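PDB 4HRV: putative lipoprotein GNA1162 from Neisseria meningitidis, which is of unknown function but, as a signal-bearing lipoprotein of the GNA1162-like family in the TolB_N clan, probably acts at the bacterial cell envelope. Local coordinates for residues P13-D27 / F82-Y95. The protein carries 3 engineered substitutions. Sequence-based numbering, arbitrary orientation.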
ATOM      1  N   PRO B  13      15.023  11.500 -13.713  1.00 82.41           N
ATOM      2  CA  PRO B  13      13.854  11.880 -14.518  1.00 79.44           C
ATOM      3  C   PRO B  13      12.973  12.908 -13.802  1.00 75.88           C
ATOM      4  O   PRO B  13      12.575  12.677 -12.659  1.00 79.55           O
ATOM      5  CB  PRO B  13      13.102  10.556 -14.668  1.00 79.23           C
ATOM      6  CG  PRO B  13      13.449   9.793 -13.425  1.00 80.33           C
ATOM      7  CD  PRO B  13      14.877  10.158 -13.118  1.00 82.16           C
ATOM      8  N   ALA B  14      12.674  14.026 -14.458  1.00 67.70           N
ATOM      9  CA  ALA B  14      11.815  15.041 -13.853  1.00 58.12           C
ATOM     10  C   ALA B  14      10.367  14.903 -14.326  1.00 49.04           C
ATOM     11  O   ALA B  14       9.455  14.801 -13.500  1.00 50.71           O
ATOM     12  CB  ALA B  14      12.355  16.456 -14.110  1.00 52.50           C
ATOM     13  N   SER B  15      10.158  14.877 -15.640  1.00 43.55           N
ATOM     14  CA  SER B  15       8.800  14.784 -16.190  1.00 40.62           C
ATOM     15  C   SER B  15       8.363  13.352 -16.523  1.00 39.58           C
ATOM     16  O   SER B  15       9.052  12.618 -17.221  1.00 37.33           O
ATOM     17  CB  SER B  15       8.631  15.685 -17.415  1.00 37.91           C
ATOM     18  OG  SER B  15       9.320  15.186 -18.541  1.00 41.06           O
ATOM     19  N   ILE B  16       7.192  12.978 -16.033  1.00 37.15           N
ATOM     20  CA  ILE B  16       6.720  11.614 -16.177  1.00 34.47           C
ATOM     21  C   ILE B  16       5.364  11.565 -16.848  1.00 35.82           C
ATOM     22  O   ILE B  16       4.397  12.156 -16.356  1.00 35.22           O
ATOM     23  CB  ILE B  16       6.593  10.935 -14.821  1.00 32.17           C
ATOM     24  CG1 ILE B  16       7.968  10.790 -14.166  1.00 34.59           C
ATOM     25  CG2 ILE B  16       5.916   9.579 -14.954  1.00 29.45           C
ATOM     26  CD1 ILE B  16       7.892  10.120 -12.791  1.00 36.32           C
ATOM     27  N   LEU B  17       5.311  10.840 -17.962  1.00 32.70           N
ATOM     28  CA  LEU B  17       4.062  10.506 -18.630  1.00 33.32           C
ATOM     29  C   LEU B  17       3.493   9.214 -18.040  1.00 33.13           C
ATOM     30  O   LEU B  17       4.116   8.150 -18.109  1.00 29.74           O
ATOM     31  CB  LEU B  17       4.297  10.325 -20.140  1.00 32.75           C
ATOM     32  CG  LEU B  17       3.079   9.931 -20.980  1.00 35.64           C
ATOM     33  CD1 LEU B  17       2.043  11.036 -20.944  1.00 37.21           C
ATOM     34  CD2 LEU B  17       3.468   9.610 -22.436  1.00 32.52           C
ATOM     35  N   VAL B  18       2.318   9.312 -17.433  1.00 28.69           N
ATOM     36  CA  VAL B  18       1.600   8.119 -17.024  1.00 26.41           C
ATOM     37  C   VAL B  18       0.572   7.776 -18.081  1.00 28.70           C
ATOM     38  O   VAL B  18      -0.354   8.549 -18.349  1.00 28.21           O
ATOM     39  CB  VAL B  18       0.928   8.277 -15.647  1.00 26.43           C
ATOM     40  CG1 VAL B  18       0.432   6.917 -15.164  1.00 25.82           C
ATOM     41  CG2 VAL B  18       1.929   8.885 -14.653  1.00 26.59           C
ATOM     42  N   VAL B  19       0.753   6.621 -18.712  1.00 32.16           N
ATOM     43  CA  VAL B  19      -0.183   6.195 -19.737  1.00 30.88           C
ATOM     44  C   VAL B  19      -1.324   5.431 -19.069  1.00 30.22           C
ATOM     45  O   VAL B  19      -1.167   4.929 -17.960  1.00 30.04           O
ATOM     46  CB  VAL B  19       0.478   5.313 -20.817  1.00 29.80           C
ATOM     47  CG1 VAL B  19       1.530   6.116 -21.612  1.00 27.86           C
ATOM     48  CG2 VAL B  19       1.060   4.071 -20.203  1.00 26.97           C
ATOM     49  N   PRO B  20      -2.486   5.374 -19.733  1.00 33.38           N
ATOM     50  CA  PRO B  20      -3.618   4.606 -19.208  1.00 35.37           C
ATOM     51  C   PRO B  20      -3.167   3.213 -18.809  1.00 35.38           C
ATOM     52  O   PRO B  20      -2.546   2.514 -19.609  1.00 32.70           O
ATOM     53  CB  PRO B  20      -4.570   4.536 -20.399  1.00 38.66           C
ATOM     54  CG  PRO B  20      -4.313   5.792 -21.145  1.00 36.32           C
ATOM     55  CD  PRO B  20      -2.833   6.100 -20.965  1.00 33.84           C
ATOM     56  N   PRO B  21      -3.463   2.806 -17.567  1.00 31.05           N
ATOM     57  CA  PRO B  21      -2.989   1.498 -17.119  1.00 33.67           C
ATOM     58  C   PRO B  21      -3.641   0.339 -17.860  1.00 30.64           C
ATOM     59  O   PRO B  21      -4.795   0.431 -18.271  1.00 35.76           O
ATOM     60  CB  PRO B  21      -3.367   1.482 -15.626  1.00 38.93           C
ATOM     61  CG  PRO B  21      -3.391   2.943 -15.242  1.00 41.19           C
ATOM     62  CD  PRO B  21      -4.000   3.610 -16.455  1.00 37.41           C
ATOM     63  N   LEU B  22      -2.883  -0.735 -18.044  1.00 30.15           N
ATOM     64  CA  LEU B  22      -3.385  -1.951 -18.656  1.00 35.13           C
ATOM     65  C   LEU B  22      -4.207  -2.709 -17.630  1.00 35.76           C
ATOM     66  O   LEU B  22      -3.829  -2.806 -16.458  1.00 36.86           O
ATOM     67  CB  LEU B  22      -2.226  -2.844 -19.079  1.00 39.45           C
ATOM     68  CG  LEU B  22      -1.851  -2.997 -20.544  1.00 48.73           C
ATOM     69  CD1 LEU B  22      -0.949  -4.216 -20.670  1.00 50.43           C
ATOM     70  CD2 LEU B  22      -3.101  -3.120 -21.429  1.00 47.25           C
ATOM     71  N   ASN B  23      -5.329  -3.260 -18.065  1.00 37.48           N
ATOM     72  CA  ASN B  23      -6.150  -4.066 -17.175  1.00 41.26           C
ATOM     73  C   ASN B  23      -6.020  -5.527 -17.568  1.00 44.69           C
ATOM     74  O   ASN B  23      -6.490  -5.930 -18.629  1.00 47.36           O
ATOM     75  CB  ASN B  23      -7.613  -3.619 -17.251  1.00 44.19           C
ATOM     76  CG  ASN B  23      -8.484  -4.241 -16.161  1.00 46.94           C
ATOM     77  OD1 ASN B  23      -8.043  -5.101 -15.392  1.00 46.95           O
ATOM     78  ND2 ASN B  23      -9.736  -3.807 -16.100  1.00 48.12           N
ATOM     79  N   GLU B  24      -5.361  -6.314 -16.727  1.00 45.66           N
ATOM     80  CA  GLU B  24      -5.228  -7.741 -16.981  1.00 51.39           C
ATOM     81  C   GLU B  24      -6.036  -8.557 -15.987  1.00 57.18           C
ATOM     82  O   GLU B  24      -5.673  -9.683 -15.652  1.00 62.46           O
ATOM     83  CB  GLU B  24      -3.761  -8.161 -16.971  1.00 52.39           C
ATOM     84  CG  GLU B  24      -2.934  -7.382 -17.960  1.00 53.73           C
ATOM     85  CD  GLU B  24      -1.663  -8.094 -18.375  1.00 56.97           C
ATOM     86  OE1 GLU B  24      -1.164  -8.926 -17.589  1.00 58.79           O
ATOM     87  OE2 GLU B  24      -1.166  -7.815 -19.494  1.00 56.46           O
ATOM     88  N   SER B  25      -7.133  -7.972 -15.513  1.00 56.83           N
ATOM     89  CA  SER B  25      -8.065  -8.674 -14.638  1.00 54.25           C
ATOM     90  C   SER B  25      -9.412  -8.847 -15.334  1.00 56.25           C
ATOM     91  O   SER B  25      -9.736  -8.106 -16.256  1.00 54.50           O
ATOM     92  CB  SER B  25      -8.273  -7.893 -13.345  1.00 52.37           C
ATOM     93  OG  SER B  25      -9.212  -6.852 -13.541  1.00 51.26           O
ATOM     94  N   PRO B  26     -10.212  -9.819 -14.874  1.00 62.70           N
ATOM     95  CA  PRO B  26     -11.546 -10.062 -15.430  1.00 66.24           C
ATOM     96  C   PRO B  26     -12.497  -8.886 -15.213  1.00 67.06           C
ATOM     97  O   PRO B  26     -13.483  -8.766 -15.948  1.00 67.58           O
ATOM     98  CB  PRO B  26     -12.033 -11.287 -14.648  1.00 66.18           C
ATOM     99  CG  PRO B  26     -11.224 -11.296 -13.393  1.00 65.78           C
ATOM    100  CD  PRO B  26      -9.878 -10.769 -13.801  1.00 62.77           C
ATOM    101  N   ASP B  27     -12.204  -8.039 -14.228  1.00 62.20           N
ATOM    102  CA  ASP B  27     -13.085  -6.927 -13.866  1.00 59.15           C
ATOM    103  C   ASP B  27     -12.769  -5.668 -14.670  1.00 57.25           C
ATOM    104  O   ASP B  27     -11.638  -5.175 -14.655  1.00 53.46           O
ATOM    105  CB  ASP B  27     -12.991  -6.631 -12.360  1.00 58.09           C
ATOM    106  CG  ASP B  27     -14.181  -5.831 -11.837  1.00 58.22           C
ATOM    107  OD1 ASP B  27     -14.612  -4.872 -12.514  1.00 56.87           O
ATOM    108  OD2 ASP B  27     -14.688  -6.167 -10.737  1.00 60.34           O
ATOM    109  N   PHE B  82       4.881  14.149 -26.403  1.00 34.99           N
ATOM    110  CA  PHE B  82       4.705  14.853 -25.145  1.00 33.14           C
ATOM    111  C   PHE B  82       5.950  15.595 -24.625  1.00 37.50           C
ATOM    112  O   PHE B  82       5.829  16.484 -23.777  1.00 37.69           O
ATOM    113  CB  PHE B  82       4.270  13.868 -24.064  1.00 30.97           C
ATOM    114  CG  PHE B  82       2.903  13.275 -24.263  1.00 33.41           C
ATOM    115  CD1 PHE B  82       1.769  13.950 -23.829  1.00 37.51           C
ATOM    116  CD2 PHE B  82       2.755  12.013 -24.810  1.00 32.19           C
ATOM    117  CE1 PHE B  82       0.500  13.386 -23.974  1.00 34.56           C
ATOM    118  CE2 PHE B  82       1.492  11.445 -24.958  1.00 32.32           C
ATOM    119  CZ  PHE B  82       0.367  12.141 -24.541  1.00 31.56           C
ATOM    120  N   GLY B  83       7.134  15.195 -25.077  1.00 37.45           N
ATOM    121  CA  GLY B  83       8.365  15.785 -24.565  1.00 37.00           C
ATOM    122  C   GLY B  83       8.753  15.306 -23.177  1.00 39.38           C
ATOM    123  O   GLY B  83       9.591  15.920 -22.513  1.00 39.56           O
ATOM    124  N   ASN B  84       8.132  14.214 -22.729  1.00 36.15           N
ATOM    125  CA  ASN B  84       8.398  13.625 -21.419  1.00 33.03           C
ATOM    126  C   ASN B  84       9.770  12.937 -21.284  1.00 35.23           C
ATOM    127  O   ASN B  84      10.250  12.310 -22.217  1.00 37.56           O
ATOM    128  CB  ASN B  84       7.288  12.613 -21.076  1.00 30.87           C
ATOM    129  CG  ASN B  84       7.180  11.494 -22.098  1.00 31.56           C
ATOM    130  OD1 ASN B  84       7.359  10.328 -21.766  1.00 37.62           O
ATOM    131  ND2 ASN B  84       6.890  11.844 -23.347  1.00 29.32           N
ATOM    132  N   ASP B  85      10.379  13.029 -20.104  1.00 39.84           N
ATOM    133  CA  ASP B  85      11.624  12.307 -19.837  1.00 40.54           C
ATOM    134  C   ASP B  85      11.393  10.805 -19.637  1.00 33.77           C
ATOM    135  O   ASP B  85      12.215   9.985 -20.033  1.00 34.62           O
ATOM    136  CB  ASP B  85      12.319  12.855 -18.590  1.00 43.77           C
ATOM    137  CG  ASP B  85      12.681  14.326 -18.710  1.00 46.85           C
ATOM    138  OD1 ASP B  85      13.178  14.746 -19.772  1.00 45.97           O
ATOM    139  OD2 ASP B  85      12.477  15.058 -17.718  1.00 52.10           O
ATOM    140  N   ALA B  86      10.288  10.440 -18.999  1.00 30.51           N
ATOM    141  CA  ALA B  86      10.058   9.033 -18.704  1.00 28.62           C
ATOM    142  C   ALA B  86       8.601   8.657 -18.853  1.00 30.76           C
ATOM    143  O   ALA B  86       7.724   9.520 -18.861  1.00 31.70           O
ATOM    144  CB  ALA B  86      10.563   8.700 -17.303  1.00 32.43           C
ATOM    145  N   VAL B  87       8.343   7.360 -18.979  1.00 28.77           N
ATOM    146  CA  VAL B  87       6.980   6.873 -19.096  1.00 24.84           C
ATOM    147  C   VAL B  87       6.738   5.883 -17.994  1.00 27.63           C
ATOM    148  O   VAL B  87       7.566   5.005 -17.734  1.00 27.35           O
ATOM    149  CB  VAL B  87       6.730   6.158 -20.450  1.00 27.36           C
ATOM    150  CG1 VAL B  87       5.255   5.806 -20.609  1.00 26.01           C
ATOM    151  CG2 VAL B  87       7.204   7.031 -21.597  1.00 29.41           C
ATOM    152  N   LEU B  88       5.592   6.028 -17.344  1.00 23.91           N
ATOM    153  CA  LEU B  88       5.202   5.111 -16.288  1.00 25.70           C
ATOM    154  C   LEU B  88       4.123   4.170 -16.783  1.00 26.98           C
ATOM    155  O   LEU B  88       3.055   4.604 -17.219  1.00 28.42           O
ATOM    156  CB  LEU B  88       4.732   5.898 -15.059  1.00 27.72           C
ATOM    157  CG  LEU B  88       4.247   5.059 -13.871  1.00 34.19           C
ATOM    158  CD1 LEU B  88       5.409   4.299 -13.234  1.00 33.20           C
ATOM    159  CD2 LEU B  88       3.568   5.964 -12.855  1.00 40.23           C
ATOM    160  N   TYR B  89       4.430   2.876 -16.760  1.00 25.18           N
ATOM    161  CA  TYR B  89       3.484   1.853 -17.188  1.00 25.09           C
ATOM    162  C   TYR B  89       2.934   1.103 -15.972  1.00 26.28           C
ATOM    163  O   TYR B  89       3.692   0.497 -15.210  1.00 28.23           O
ATOM    164  CB  TYR B  89       4.158   0.838 -18.107  1.00 27.28           C
ATOM    165  CG  TYR B  89       4.680   1.418 -19.407  1.00 30.27           C
ATOM    166  CD1 TYR B  89       6.036   1.665 -19.591  1.00 30.91           C
ATOM    167  CD2 TYR B  89       3.807   1.715 -20.462  1.00 27.94           C
ATOM    168  CE1 TYR B  89       6.513   2.197 -20.804  1.00 30.62           C
ATOM    169  CE2 TYR B  89       4.282   2.253 -21.662  1.00 27.18           C
ATOM    170  CZ  TYR B  89       5.627   2.477 -21.827  1.00 30.31           C
ATOM    171  OH  TYR B  89       6.091   3.020 -23.008  1.00 30.84           O
ATOM    172  N   ILE B  90       1.620   1.117 -15.815  1.00 25.05           N
ATOM    173  CA  ILE B  90       0.988   0.363 -14.726  1.00 26.45           C
ATOM    174  C   ILE B  90       0.111  -0.737 -15.298  1.00 28.54           C
ATOM    175  O   ILE B  90      -0.612  -0.511 -16.260  1.00 33.01           O
ATOM    176  CB  ILE B  90       0.121   1.277 -13.876  1.00 25.32           C
ATOM    177  CG1 ILE B  90       0.978   2.407 -13.286  1.00 30.76           C
ATOM    178  CG2 ILE B  90      -0.598   0.476 -12.780  1.00 29.10           C
ATOM    179  CD1 ILE B  90       0.163   3.522 -12.692  1.00 31.32           C
ATOM    180  N   THR B  91       0.183  -1.920 -14.699  1.00 24.10           N
ATOM    181  CA  THR B  91      -0.683  -3.036 -15.047  1.00 26.53           C
ATOM    182  C   THR B  91      -1.374  -3.601 -13.796  1.00 30.31           C
ATOM    183  O   THR B  91      -0.718  -3.955 -12.817  1.00 31.01           O
ATOM    184  CB  THR B  91       0.112  -4.159 -15.741  1.00 32.66           C
ATOM    185  OG1 THR B  91       0.698  -3.647 -16.935  1.00 35.56           O
ATOM    186  CG2 THR B  91      -0.789  -5.342 -16.090  1.00 36.95           C
ATOM    187  N   VAL B  92      -2.701  -3.648 -13.833  1.00 31.97           N
ATOM    188  CA  VAL B  92      -3.476  -4.314 -12.794  1.00 34.15           C
ATOM    189  C   VAL B  92      -3.591  -5.792 -13.155  1.00 36.26           C
ATOM    190  O   VAL B  92      -4.160  -6.143 -14.197  1.00 37.80           O
ATOM    191  CB  VAL B  92      -4.883  -3.709 -12.662  1.00 34.83           C
ATOM    192  CG1 VAL B  92      -5.758  -4.572 -11.714  1.00 33.74           C
ATOM    193  CG2 VAL B  92      -4.794  -2.281 -12.159  1.00 33.84           C
ATOM    194  N   THR B  93      -3.037  -6.650 -12.304  1.00 31.36           N
ATOM    195  CA  THR B  93      -2.981  -8.080 -12.581  1.00 38.30           C
ATOM    196  C   THR B  93      -4.056  -8.843 -11.817  1.00 42.32           C
ATOM    197  O   THR B  93      -4.422  -9.962 -12.187  1.00 45.90           O
ATOM    198  CB  THR B  93      -1.599  -8.650 -12.223  1.00 42.99           C
ATOM    199  OG1 THR B  93      -1.344  -8.453 -10.821  1.00 46.97           O
ATOM    200  CG2 THR B  93      -0.528  -7.948 -13.028  1.00 40.36           C
ATOM    201  N   GLU B  94      -4.562  -8.239 -10.749  1.00 40.75           N
ATOM    202  CA  GLU B  94      -5.669  -8.837 -10.019  1.00 41.92           C
ATOM    203  C   GLU B  94      -6.667  -7.788  -9.525  1.00 39.40           C
ATOM    204  O   GLU B  94      -6.291  -6.703  -9.105  1.00 36.93           O
ATOM    205  CB  GLU B  94      -5.145  -9.677  -8.851  1.00 43.63           C
ATOM    206  CG  GLU B  94      -6.200 -10.553  -8.225  1.00 53.94           C
ATOM    207  CD  GLU B  94      -5.610 -11.649  -7.360  1.00 62.04           C
ATOM    208  OE1 GLU B  94      -6.218 -12.742  -7.288  1.00 64.51           O
ATOM    209  OE2 GLU B  94      -4.537 -11.416  -6.757  1.00 64.79           O
ATOM    210  N   TYR B  95      -7.949  -8.119  -9.576  1.00 41.20           N
ATOM    211  CA  TYR B  95      -8.971  -7.220  -9.069  1.00 43.35           C
ATOM    212  C   TYR B  95     -10.265  -7.976  -8.869  1.00 45.38           C
ATOM    213  O   TYR B  95     -10.865  -8.457  -9.830  1.00 45.74           O
ATOM    214  CB  TYR B  95      -9.205  -6.070 -10.041  1.00 39.81           C
ATOM    215  CG  TYR B  95     -10.152  -4.999  -9.537  1.00 41.91           C
ATOM    216  CD1 TYR B  95     -11.536  -5.181  -9.580  1.00 49.34           C
ATOM    217  CD2 TYR B  95      -9.666  -3.799  -9.037  1.00 41.18           C
ATOM    218  CE1 TYR B  95     -12.404  -4.195  -9.130  1.00 50.99           C
ATOM    219  CE2 TYR B  95     -10.524  -2.809  -8.590  1.00 44.78           C
ATOM    220  CZ  TYR B  95     -11.887  -3.012  -8.630  1.00 50.29           C
ATOM    221  OH  TYR B  95     -12.727  -2.022  -8.180  1.00 51.55           O
TER
HETATM  222  O   HOH W   1       0.457   3.402 -16.654  1.00 30.41           O
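Leu17 reaches over the ring of Phe82, at the end of helix 75-82, and sets CD1 3.9 Å from its centroid, almost exactly on the ring normal, in a CH-pi contact. CG stands anti to the backbone N (chi1 178°), and with chi2 near 64° CD1 comes over the ring centre while Leu17 CD2 lies 3.5 Å from Phe82 CD2, toward the rim; Phe59 also meets this ring. The leucine backbone is tied into the sheet as well: Leu17 N donates to Ala86 O (2.9 Å) and Leu17 O accepts from Leu88 N (2.7 Å). On the face of the sheet opposite Leu17, CD2 of Leu88 packs 3.8 Å from CG2 of Val18, and Leu88 also touches Met144 of the second subunit. Beyond Val18 the register slips by one residue, and a water bridges Val19 O, Leu88 O and Ile90 N before pairing resumes at Leu22 N to Ile90 O. At the far end, the Tyr95 ring edge meets the Asp27 carboxylate, with CE1 3.4 Å from OD2, while OD1 is held by Asn29 N. Near the start, Asp85 OD2 takes Ser15 N (3.1 Å) and OD1 forms a salt bridge with Arg118. These are neighbouring parallel strands of a mixed five-stranded sheet, the first broken by a short loop, joined through a mostly helical crossover that also carries strand 48-49.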